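PDB 6U4B: WbbM protein from Klebsiella pneumoniae, which is a trimeric, bifunctional glycosyltransferase that serves as an O-antigen polymerase. Local coordinates for residues A[101-106]-A[286-291]; A[331-336]-A[412-417]; A[389-394]-A[492-497]. All coordinates share one frame; numbering follows the deposited sequence.

Overall arrangement
Going from the N terminus, the chain first builds the sheet that holds strand 97-102. Contact 1 closes a loop of 179 residues when the chain, just past strand 277-285, returns to the end of strand 97-102 before crossing to the second sheet. Contacts 2 and 3 both lie in the glycosyltransferase family 8 part and follow contact 1 in series. They cross each other: 331-336 and 389-394 come first, then 412-417 and 492-497. Contact 2 ties the start of strand 333-340 to the loop after strand 409-411, while contact 3 packs a short helical turn on helix 489-499. Centres of contacts 2 and 3 are 24 Å apart, and none of the three contacts touches another.

Contact 1: residues A[101-106]-A[286-291]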
loop_
_atom_site.group_PDB
_atom_site.type_symbol
_atom_site.label_atom_id
_atom_site.label_comp_id
_atom_site.label_asym_id
_atom_site.label_seq_id
_atom_site.Cartn_x
_atom_site.Cartn_y
_atom_site.Cartn_z
ATOM N N MET A 101 40.886 -7.693 -27.831
ATOM C CA MET A 101 41.401 -6.354 -28.074
ATOM C C MET A 101 40.614 -5.367 -27.224
ATOM O O MET A 101 39.536 -5.679 -26.716
ATOM C CB MET A 101 41.313 -5.975 -29.561
ATOM C CG MET A 101 42.079 -6.914 -30.488
ATOM S SD MET A 101 42.181 -6.374 -32.214
ATOM C CE MET A 101 40.462 -6.439 -32.711
ATOM N N HIS A 102 41.179 -4.175 -27.053
ATOM C CA HIS A 102 40.479 -3.108 -26.353
ATOM C C HIS A 102 39.440 -2.479 -27.282
ATOM O O HIS A 102 39.332 -2.826 -28.459
ATOM C CB HIS A 102 41.472 -2.071 -25.837
ATOM C CG HIS A 102 42.578 -2.656 -25.016
ATOM N ND1 HIS A 102 42.367 -3.202 -23.768
ATOM C CD2 HIS A 102 43.902 -2.790 -25.267
ATOM C CE1 HIS A 102 43.515 -3.646 -23.284
ATOM N NE2 HIS A 102 44.462 -3.406 -24.174
ATOM N N TYR A 103 38.653 -1.540 -26.748
ATOM C CA TYR A 103 37.602 -0.917 -27.542
ATOM C C TYR A 103 38.104 0.258 -28.370
ATOM O O TYR A 103 37.509 0.562 -29.408
ATOM C CB TYR A 103 36.431 -0.461 -26.650
ATOM C CG TYR A 103 36.676 0.771 -25.803
ATOM C CD1 TYR A 103 36.226 2.020 -26.216
ATOM C CD2 TYR A 103 37.324 0.681 -24.576
ATOM C CE1 TYR A 103 36.429 3.149 -25.440
ATOM C CE2 TYR A 103 37.535 1.811 -23.790
ATOM C CZ TYR A 103 37.086 3.040 -24.231
ATOM O OH TYR A 103 37.292 4.161 -23.457
ATOM N N ARG A 104 39.183 0.920 -27.949
ATOM C CA ARG A 104 39.805 1.959 -28.761
ATOM C C ARG A 104 41.262 1.647 -29.085
ATOM O O ARG A 104 41.968 2.509 -29.618
ATOM C CB ARG A 104 39.691 3.321 -28.068
ATOM C CG ARG A 104 38.413 4.062 -28.402
ATOM C CD ARG A 104 38.166 5.220 -27.453
ATOM N NE ARG A 104 39.187 6.257 -27.539
ATOM C CZ ARG A 104 39.148 7.390 -26.845
ATOM N NH1 ARG A 104 40.115 8.287 -26.979
ATOM N NH2 ARG A 104 38.139 7.623 -26.018
ATOM N N ARG A 105 41.731 0.444 -28.762
ATOM C CA ARG A 105 43.082 0.005 -29.091
ATOM C C ARG A 105 42.989 -1.386 -29.696
ATOM O O ARG A 105 42.435 -2.300 -29.073
ATOM C CB ARG A 105 43.986 0.002 -27.854
ATOM C CG ARG A 105 44.296 1.385 -27.308
ATOM C CD ARG A 105 44.813 1.303 -25.883
ATOM N NE ARG A 105 45.346 2.579 -25.411
ATOM C CZ ARG A 105 44.629 3.508 -24.785
ATOM N NH1 ARG A 105 43.337 3.313 -24.555
ATOM N NH2 ARG A 105 45.206 4.635 -24.392
ATOM N N HIS A 106 43.512 -1.544 -30.906
ATOM C CA HIS A 106 43.382 -2.781 -31.661
ATOM C C HIS A 106 44.749 -3.200 -32.191
ATOM O O HIS A 106 45.762 -2.529 -31.969
ATOM C CB HIS A 106 42.374 -2.613 -32.807
ATOM C CG HIS A 106 41.026 -2.142 -32.357
ATOM N ND1 HIS A 106 40.421 -1.015 -32.870
ATOM C CD2 HIS A 106 40.166 -2.646 -31.441
ATOM C CE1 HIS A 106 39.247 -0.845 -32.288
ATOM N NE2 HIS A 106 39.067 -1.821 -31.417
ATOM N N SER A 286 41.681 8.215 -31.349
ATOM C CA SER A 286 41.741 9.414 -30.520
ATOM C C SER A 286 40.376 10.040 -30.259
ATOM O O SER A 286 40.237 10.796 -29.292
ATOM C CB SER A 286 42.670 10.445 -31.165
ATOM O OG SER A 286 42.442 10.538 -32.560
ATOM N N ASN A 287 39.370 9.748 -31.082
ATOM C CA ASN A 287 38.038 10.321 -30.925
ATOM C C ASN A 287 37.030 9.199 -30.723
ATOM O O ASN A 287 36.825 8.373 -31.619
ATOM C CB ASN A 287 37.656 11.175 -32.136
ATOM C CG ASN A 287 38.481 12.443 -32.239
ATOM O OD1 ASN A 287 38.774 13.090 -31.234
ATOM N ND2 ASN A 287 38.861 12.805 -33.460
ATOM N N GLU A 288 36.396 9.177 -29.556
ATOM C CA GLU A 288 35.385 8.170 -29.272
ATOM C C GLU A 288 34.070 8.546 -29.939
ATOM O O GLU A 288 33.661 9.711 -29.926
ATOM C CB GLU A 288 35.190 8.019 -27.763
ATOM C CG GLU A 288 34.676 6.653 -27.340
ATOM C CD GLU A 288 34.623 6.496 -25.833
ATOM O OE1 GLU A 288 33.511 6.554 -25.266
ATOM O OE2 GLU A 288 35.697 6.324 -25.218
ATOM N N THR A 289 33.419 7.555 -30.540
ATOM C CA THR A 289 32.110 7.718 -31.159
ATOM C C THR A 289 31.193 6.604 -30.665
ATOM O O THR A 289 31.592 5.752 -29.866
ATOM C CB THR A 289 32.211 7.707 -32.690
ATOM O OG1 THR A 289 32.753 6.453 -33.119
ATOM C CG2 THR A 289 33.112 8.833 -33.183
ATOM N N PHE A 290 29.948 6.616 -31.139
ATOM C CA PHE A 290 28.992 5.562 -30.830
ATOM C C PHE A 290 28.187 5.239 -32.075
ATOM O O PHE A 290 27.636 6.141 -32.712
ATOM C CB PHE A 290 28.056 5.967 -29.686
ATOM C CG PHE A 290 26.923 5.007 -29.466
ATOM C CD1 PHE A 290 27.130 3.807 -28.801
ATOM C CD2 PHE A 290 25.649 5.305 -29.934
ATOM C CE1 PHE A 290 26.087 2.921 -28.603
ATOM C CE2 PHE A 290 24.602 4.426 -29.743
ATOM C CZ PHE A 290 24.818 3.231 -29.075
ATOM N N ASN A 291 28.115 3.946 -32.410
ATOM C CA ASN A 291 27.426 3.493 -33.612
ATOM C C ASN A 291 26.480 2.327 -33.347
ATOM O O ASN A 291 25.941 1.755 -34.304
ATOM C CB ASN A 291 28.439 3.107 -34.706
ATOM C CG ASN A 291 29.291 1.894 -34.328
ATOM O OD1 ASN A 291 29.339 1.479 -33.164
ATOM N ND2 ASN A 291 29.984 1.337 -35.310
#
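Y103 and R104, neighbours in the turn after strand 97-102, converge on a single carboxylate oxygen, OE2 of E288. They arrive from opposite faces of its plane. Y103 OH donates on the syn side over 3.2 Å to E288 OE2, while R104 NH2 comes to the anti side, 2.9 Å from E288 OE2, in a salt bridge whose N-H...O angle is 153°. Neither donor lies in the carboxylate plane, but OE2 lies almost exactly in the plane of the guanidinium and at the edge of the tyrosine ring, with Y103 CE1 3.3 Å from E288 OE2. Both flat groups therefore stand steeply to the carboxylate, the ring at 79° and the guanidinium at 72°. E288 reaches them on an extended chain, and the bend of R104 at chi3 turns its guanidinium so that NH2 meets E288 OE2, with E288 N over one face of the group. R104 NE is bonded to V285 O, a second hold that should limit rotation of the group. R104 NH1 lies 3.4 Å from S286 O, too poorly angled for a bond. With two donors on OE2, one of them cationic, the carboxylate is probably kept ionised. Around this cluster the Y103 ring meets H36, and OE1 of E288 faces K37 in a long, weak ion pair. The site lies at the surface: a salt bridge ties the turn at the end of strand 97-102 to the chain leaving strand 277-285, both strands of the N-terminal mixed sheet.

Contact 2: residues A[331-336]-A[412-417]; sequences KNYDIV and KADLGE
D414 holds its CG trans to the backbone N (chi1 180°), which swings the carboxylate across to K331 and Y333. From the other side Y333, with its CG turned away from its own carbonyl carbon (chi1 -65°), sends its ring out toward D414, and K331 follows on a fully extended chain. D414 also forms an Asx turn, its OD1 accepting from G416 N two residues on, in the loop after strand 409-411, where the backbone takes helical angles without the regular bonds. The contact thus joins that loop to the beginning of strand 333-340, which runs parallel to strand 302-309 in the family 8 sheet. The two carboxylate oxygens divide the work. OD1 takes the very short hydrogen bond from Y333 OH, 2.5 Å from D414 OD1, and lies at the edge of the ring, near its plane. It also takes the Asx-turn bond, 2.8 Å from G416 N to D414 OD1 and nearly straight at 162°, which comes in from well above the carboxylate plane. OD2 receives the ammonium of K331, NZ standing 2.9 Å from D414 OD2 in a salt bridge that likewise meets it from above the plane. Alongside, K331 CE passes 3.5 Å from D414 OD2. Y333 OH has a second partner in D328 N, so it lies between the D414 carboxylate and that backbone amide, and the Y333 ring rests on V302 of the neighbouring strand. K331 and the G416 amide would probably favour an ionised D414. Beyond the carboxylate, a water that donates to G416 O over 2.6 Å accepts a weak bond from K331 NZ at 3.3 Å.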
loop_
_atom_site.group_PDB
_atom_site.type_symbol
_atom_site.label_atom_id
_atom_site.label_comp_id
_atom_site.label_asym_id
_atom_site.label_seq_id
_atom_site.Cartn_x
_atom_site.Cartn_y
_atom_site.Cartn_z
ATOM N N LYS A 331 0.294 -8.630 -22.868
ATOM C CA LYS A 331 1.250 -7.881 -23.667
ATOM C C LYS A 331 2.569 -7.765 -22.915
ATOM O O LYS A 331 2.624 -7.892 -21.688
ATOM C CB LYS A 331 0.731 -6.477 -24.009
ATOM C CG LYS A 331 -0.489 -6.449 -24.911
ATOM C CD LYS A 331 -0.873 -5.015 -25.242
ATOM C CE LYS A 331 -2.214 -4.948 -25.956
ATOM N NZ LYS A 331 -2.646 -3.542 -26.184
ATOM N N ASN A 332 3.635 -7.526 -23.672
ATOM C CA ASN A 332 4.951 -7.254 -23.120
ATOM C C ASN A 332 5.285 -5.782 -23.314
ATOM O O ASN A 332 4.817 -5.142 -24.260
ATOM C CB ASN A 332 6.019 -8.128 -23.778
ATOM C CG ASN A 332 5.767 -9.604 -23.573
ATOM O OD1 ASN A 332 5.215 -10.014 -22.552
ATOM N ND2 ASN A 332 6.168 -10.415 -24.545
ATOM N N TYR A 333 6.091 -5.242 -22.403
ATOM C CA TYR A 333 6.410 -3.820 -22.398
ATOM C C TYR A 333 7.916 -3.647 -22.269
ATOM O O TYR A 333 8.511 -4.058 -21.266
ATOM C CB TYR A 333 5.667 -3.096 -21.270
ATOM C CG TYR A 333 4.163 -3.099 -21.459
ATOM C CD1 TYR A 333 3.502 -1.984 -21.958
ATOM C CD2 TYR A 333 3.407 -4.226 -21.150
ATOM C CE1 TYR A 333 2.128 -1.988 -22.136
ATOM C CE2 TYR A 333 2.038 -4.241 -21.330
ATOM C CZ TYR A 333 1.403 -3.119 -21.820
ATOM O OH TYR A 333 0.037 -3.136 -21.994
ATOM N N ASP A 334 8.520 -3.037 -23.285
ATOM C CA ASP A 334 9.966 -2.860 -23.409
ATOM C C ASP A 334 10.264 -1.387 -23.142
ATOM O O ASP A 334 10.235 -0.557 -24.052
ATOM C CB ASP A 334 10.429 -3.303 -24.801
ATOM C CG ASP A 334 11.939 -3.207 -24.997
ATOM O OD1 ASP A 334 12.652 -2.669 -24.124
ATOM O OD2 ASP A 334 12.414 -3.681 -26.051
ATOM N N ILE A 335 10.544 -1.064 -21.883
ATOM C CA ILE A 335 10.773 0.312 -21.460
ATOM C C ILE A 335 12.270 0.582 -21.469
ATOM O O ILE A 335 13.051 -0.182 -20.888
ATOM C CB ILE A 335 10.175 0.579 -20.069
ATOM C CG1 ILE A 335 8.700 0.170 -20.030
ATOM C CG2 ILE A 335 10.329 2.045 -19.706
ATOM C CD1 ILE A 335 8.020 0.451 -18.705
ATOM N N VAL A 336 12.672 1.665 -22.129
ATOM C CA VAL A 336 14.066 2.090 -22.169
ATOM C C VAL A 336 14.129 3.539 -21.713
ATOM O O VAL A 336 13.462 4.404 -22.294
ATOM C CB VAL A 336 14.684 1.939 -23.569
ATOM C CG1 VAL A 336 16.087 2.525 -23.589
ATOM C CG2 VAL A 336 14.705 0.476 -23.987
ATOM N N LYS A 412 -3.249 6.800 -17.899
ATOM C CA LYS A 412 -4.460 6.222 -17.329
ATOM C C LYS A 412 -4.989 5.078 -18.181
ATOM O O LYS A 412 -6.136 4.654 -17.993
ATOM C CB LYS A 412 -5.542 7.294 -17.167
ATOM C CG LYS A 412 -5.074 8.554 -16.454
ATOM C CD LYS A 412 -4.993 8.352 -14.951
ATOM C CE LYS A 412 -6.375 8.166 -14.352
ATOM N NZ LYS A 412 -6.333 8.142 -12.866
ATOM N N ALA A 413 -4.185 4.570 -19.114
ATOM C CA ALA A 413 -4.639 3.552 -20.046
ATOM C C ALA A 413 -3.439 2.759 -20.543
ATOM O O ALA A 413 -2.283 3.129 -20.324
ATOM C CB ALA A 413 -5.402 4.172 -21.224
ATOM N N ASP A 414 -3.735 1.651 -21.215
ATOM C CA ASP A 414 -2.700 0.817 -21.811
ATOM C C ASP A 414 -2.020 1.576 -22.945
ATOM O O ASP A 414 -2.673 1.963 -23.920
ATOM C CB ASP A 414 -3.323 -0.485 -22.316
ATOM C CG ASP A 414 -2.313 -1.416 -22.965
ATOM O OD1 ASP A 414 -1.095 -1.150 -22.888
ATOM O OD2 ASP A 414 -2.749 -2.426 -23.557
ATOM N N LEU A 415 -0.709 1.801 -22.820
ATOM C CA LEU A 415 0.032 2.455 -23.893
ATOM C C LEU A 415 0.067 1.610 -25.159
ATOM O O LEU A 415 0.368 2.134 -26.234
ATOM C CB LEU A 415 1.461 2.764 -23.441
ATOM C CG LEU A 415 1.726 4.118 -22.781
ATOM C CD1 LEU A 415 3.198 4.245 -22.413
ATOM C CD2 LEU A 415 1.311 5.248 -23.705
ATOM N N GLY A 416 -0.248 0.318 -25.057
ATOM C CA GLY A 416 -0.195 -0.578 -26.199
ATOM C C GLY A 416 -1.170 -0.251 -27.309
ATOM O O GLY A 416 -0.915 -0.612 -28.464
ATOM N N GLU A 417 -2.284 0.411 -26.991
ATOM C CA GLU A 417 -3.246 0.723 -28.041
ATOM C C GLU A 417 -2.766 1.849 -28.950
ATOM O O GLU A 417 -3.297 2.005 -30.056
ATOM C CB GLU A 417 -4.617 1.064 -27.449
ATOM C CG GLU A 417 -4.614 2.082 -26.322
ATOM C CD GLU A 417 -5.942 2.127 -25.580
ATOM O OE1 GLU A 417 -6.749 3.045 -25.844
ATOM O OE2 GLU A 417 -6.189 1.233 -24.742
HETATM O O HOH W 1 -0.323 -3.135 -28.475
#

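Contact 3: residues A[389-394]-A[492-497]; sequences RLFIPQ and ELMRVL
L390 and L493 have the nearest CA atoms, 6.5 Å apart, where the 3-10 turn 389-391, running into helix 392-395, meets helix 489-499. A Met-aromatic contact between M494 and F391 flanks this apolar interface. M494 bends at chi2 and chi3 and folds its methyl back over one face of the F391 ring, so that CE sits 4.2 Å from the ring centroid and 22° off the normal, a CH-pi contact offset toward the rim. Its sulfur lies more obliquely, with M494 SD 3.8 Å from F391 CE2. The same methyl turns also to L390, M494 CE lying 3.9 Å from L390 CB, so one atom links both residues. L390 points at the helix and splits its branches: CD2 meets L493 CD2, while CD1 reaches L497 CD1. Helix 505-513 adds D506 and M510 against L390, and F370 stacks with the F391 ring. Next to L390 in the chain, R389 forms a salt bridge to D406, which binds the magnesium ion; through R389 the turn connects to this metal ligand, while the apolar contact itself stays farther off, the side chains of L390 and D406 being about 12 Å apart. L493 CD1 touches both P393 CG, at 4.0 Å, and L390 O, at 3.5 Å.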
loop_
_atom_site.group_PDB
_atom_site.type_symbol
_atom_site.label_atom_id
_atom_site.label_comp_id
_atom_site.label_asym_id
_atom_site.label_seq_id
_atom_site.Cartn_x
_atom_site.Cartn_y
_atom_site.Cartn_z
ATOM N N ARG A 389 14.908 13.209 -28.212
ATOM C CA ARG A 389 13.882 12.683 -29.108
ATOM C C ARG A 389 14.378 12.576 -30.547
ATOM O O ARG A 389 13.970 11.665 -31.277
ATOM C CB ARG A 389 12.631 13.561 -29.044
ATOM C CG ARG A 389 11.778 13.353 -27.796
ATOM C CD ARG A 389 10.552 14.252 -27.829
ATOM N NE ARG A 389 10.893 15.649 -27.593
ATOM C CZ ARG A 389 10.339 16.412 -26.656
ATOM N NH1 ARG A 389 9.391 15.921 -25.868
ATOM N NH2 ARG A 389 10.721 17.675 -26.519
ATOM N N LEU A 390 15.256 13.490 -30.971
ATOM C CA LEU A 390 15.760 13.464 -32.340
ATOM C C LEU A 390 16.563 12.206 -32.642
ATOM O O LEU A 390 16.669 11.819 -33.810
ATOM C CB LEU A 390 16.631 14.691 -32.609
ATOM C CG LEU A 390 15.997 16.062 -32.387
ATOM C CD1 LEU A 390 16.981 17.160 -32.769
ATOM C CD2 LEU A 390 14.708 16.191 -33.181
ATOM N N PHE A 391 17.128 11.563 -31.626
ATOM C CA PHE A 391 17.993 10.409 -31.826
ATOM C C PHE A 391 17.252 9.085 -31.730
ATOM O O PHE A 391 17.885 8.029 -31.848
ATOM C CB PHE A 391 19.144 10.445 -30.816
ATOM C CG PHE A 391 20.036 11.643 -30.970
ATOM C CD1 PHE A 391 19.775 12.810 -30.269
ATOM C CD2 PHE A 391 21.117 11.613 -31.836
ATOM C CE1 PHE A 391 20.585 13.918 -30.419
ATOM C CE2 PHE A 391 21.934 12.722 -31.992
ATOM C CZ PHE A 391 21.667 13.877 -31.282
ATOM N N ILE A 392 15.930 9.121 -31.527
ATOM C CA ILE A 392 15.163 7.875 -31.437
ATOM C C ILE A 392 15.252 7.042 -32.709
ATOM O O ILE A 392 15.473 5.826 -32.601
ATOM C CB ILE A 392 13.718 8.177 -31.011
ATOM C CG1 ILE A 392 13.682 8.511 -29.518
ATOM C CG2 ILE A 392 12.805 7.000 -31.329
ATOM C CD1 ILE A 392 12.394 9.162 -29.055
ATOM N N PRO A 393 15.112 7.591 -33.919
ATOM C CA PRO A 393 15.234 6.738 -35.116
ATOM C C PRO A 393 16.604 6.099 -35.290
ATOM O O PRO A 393 16.716 5.111 -36.026
ATOM C CB PRO A 393 14.915 7.698 -36.272
ATOM C CG PRO A 393 15.137 9.059 -35.717
ATOM C CD PRO A 393 14.733 8.969 -34.283
ATOM N N GLN A 394 17.649 6.615 -34.641
ATOM C CA GLN A 394 18.972 6.014 -34.773
ATOM C C GLN A 394 19.217 4.933 -33.724
ATOM O O GLN A 394 19.583 3.804 -34.066
ATOM C CB GLN A 394 20.057 7.092 -34.688
ATOM C CG GLN A 394 21.466 6.592 -35.005
ATOM C CD GLN A 394 21.668 6.267 -36.480
ATOM O OE1 GLN A 394 20.776 6.474 -37.305
ATOM N NE2 GLN A 394 22.849 5.759 -36.816
ATOM N N GLU A 492 18.050 14.001 -41.883
ATOM C CA GLU A 492 17.366 15.279 -42.046
ATOM C C GLU A 492 17.184 15.983 -40.706
ATOM O O GLU A 492 17.364 17.204 -40.611
ATOM C CB GLU A 492 16.017 15.064 -42.731
ATOM C CG GLU A 492 15.215 16.337 -42.949
ATOM C CD GLU A 492 15.769 17.197 -44.071
ATOM O OE1 GLU A 492 16.700 16.747 -44.774
ATOM O OE2 GLU A 492 15.268 18.327 -44.249
ATOM N N LEU A 493 16.821 15.230 -39.663
ATOM C CA LEU A 493 16.700 15.812 -38.330
ATOM C C LEU A 493 18.009 16.457 -37.891
ATOM O O LEU A 493 18.009 17.566 -37.340
ATOM C CB LEU A 493 16.270 14.742 -37.325
ATOM C CG LEU A 493 14.879 14.120 -37.475
ATOM C CD1 LEU A 493 14.739 12.908 -36.563
ATOM C CD2 LEU A 493 13.787 15.142 -37.180
ATOM N N MET A 494 19.135 15.781 -38.136
ATOM C CA MET A 494 20.431 16.351 -37.790
ATOM C C MET A 494 20.725 17.595 -38.617
ATOM O O MET A 494 21.215 18.599 -38.084
ATOM C CB MET A 494 21.530 15.305 -37.983
ATOM C CG MET A 494 21.419 14.109 -37.043
ATOM S SD MET A 494 21.540 14.549 -35.293
ATOM C CE MET A 494 19.812 14.599 -34.808
ATOM N N ARG A 495 20.427 17.551 -39.919
ATOM C CA ARG A 495 20.664 18.715 -40.765
ATOM C C ARG A 495 19.881 19.925 -40.267
ATOM O O ARG A 495 20.430 21.029 -40.170
ATOM C CB ARG A 495 20.299 18.394 -42.213
ATOM C CG ARG A 495 20.819 19.416 -43.214
ATOM C CD ARG A 495 20.172 19.219 -44.574
ATOM N NE ARG A 495 18.718 19.347 -44.504
ATOM C CZ ARG A 495 18.064 20.500 -44.607
ATOM N NH1 ARG A 495 18.736 21.631 -44.786
ATOM N NH2 ARG A 495 16.741 20.522 -44.531
ATOM N N VAL A 496 18.604 19.729 -39.927
ATOM C CA VAL A 496 17.787 20.826 -39.417
ATOM C C VAL A 496 18.321 21.312 -38.074
ATOM O O VAL A 496 18.326 22.517 -37.792
ATOM C CB VAL A 496 16.313 20.389 -39.324
ATOM C CG1 VAL A 496 15.499 21.387 -38.511
ATOM C CG2 VAL A 496 15.722 20.231 -40.714
ATOM N N LEU A 497 18.787 20.388 -37.228
ATOM C CA LEU A 497 19.370 20.774 -35.946
ATOM C C LEU A 497 20.576 21.689 -36.136
ATOM O O LEU A 497 20.759 22.649 -35.379
ATOM C CB LEU A 497 19.759 19.523 -35.155
ATOM C CG LEU A 497 20.489 19.669 -33.815
ATOM C CD1 LEU A 497 19.594 20.310 -32.764
ATOM C CD2 LEU A 497 20.984 18.312 -33.338
#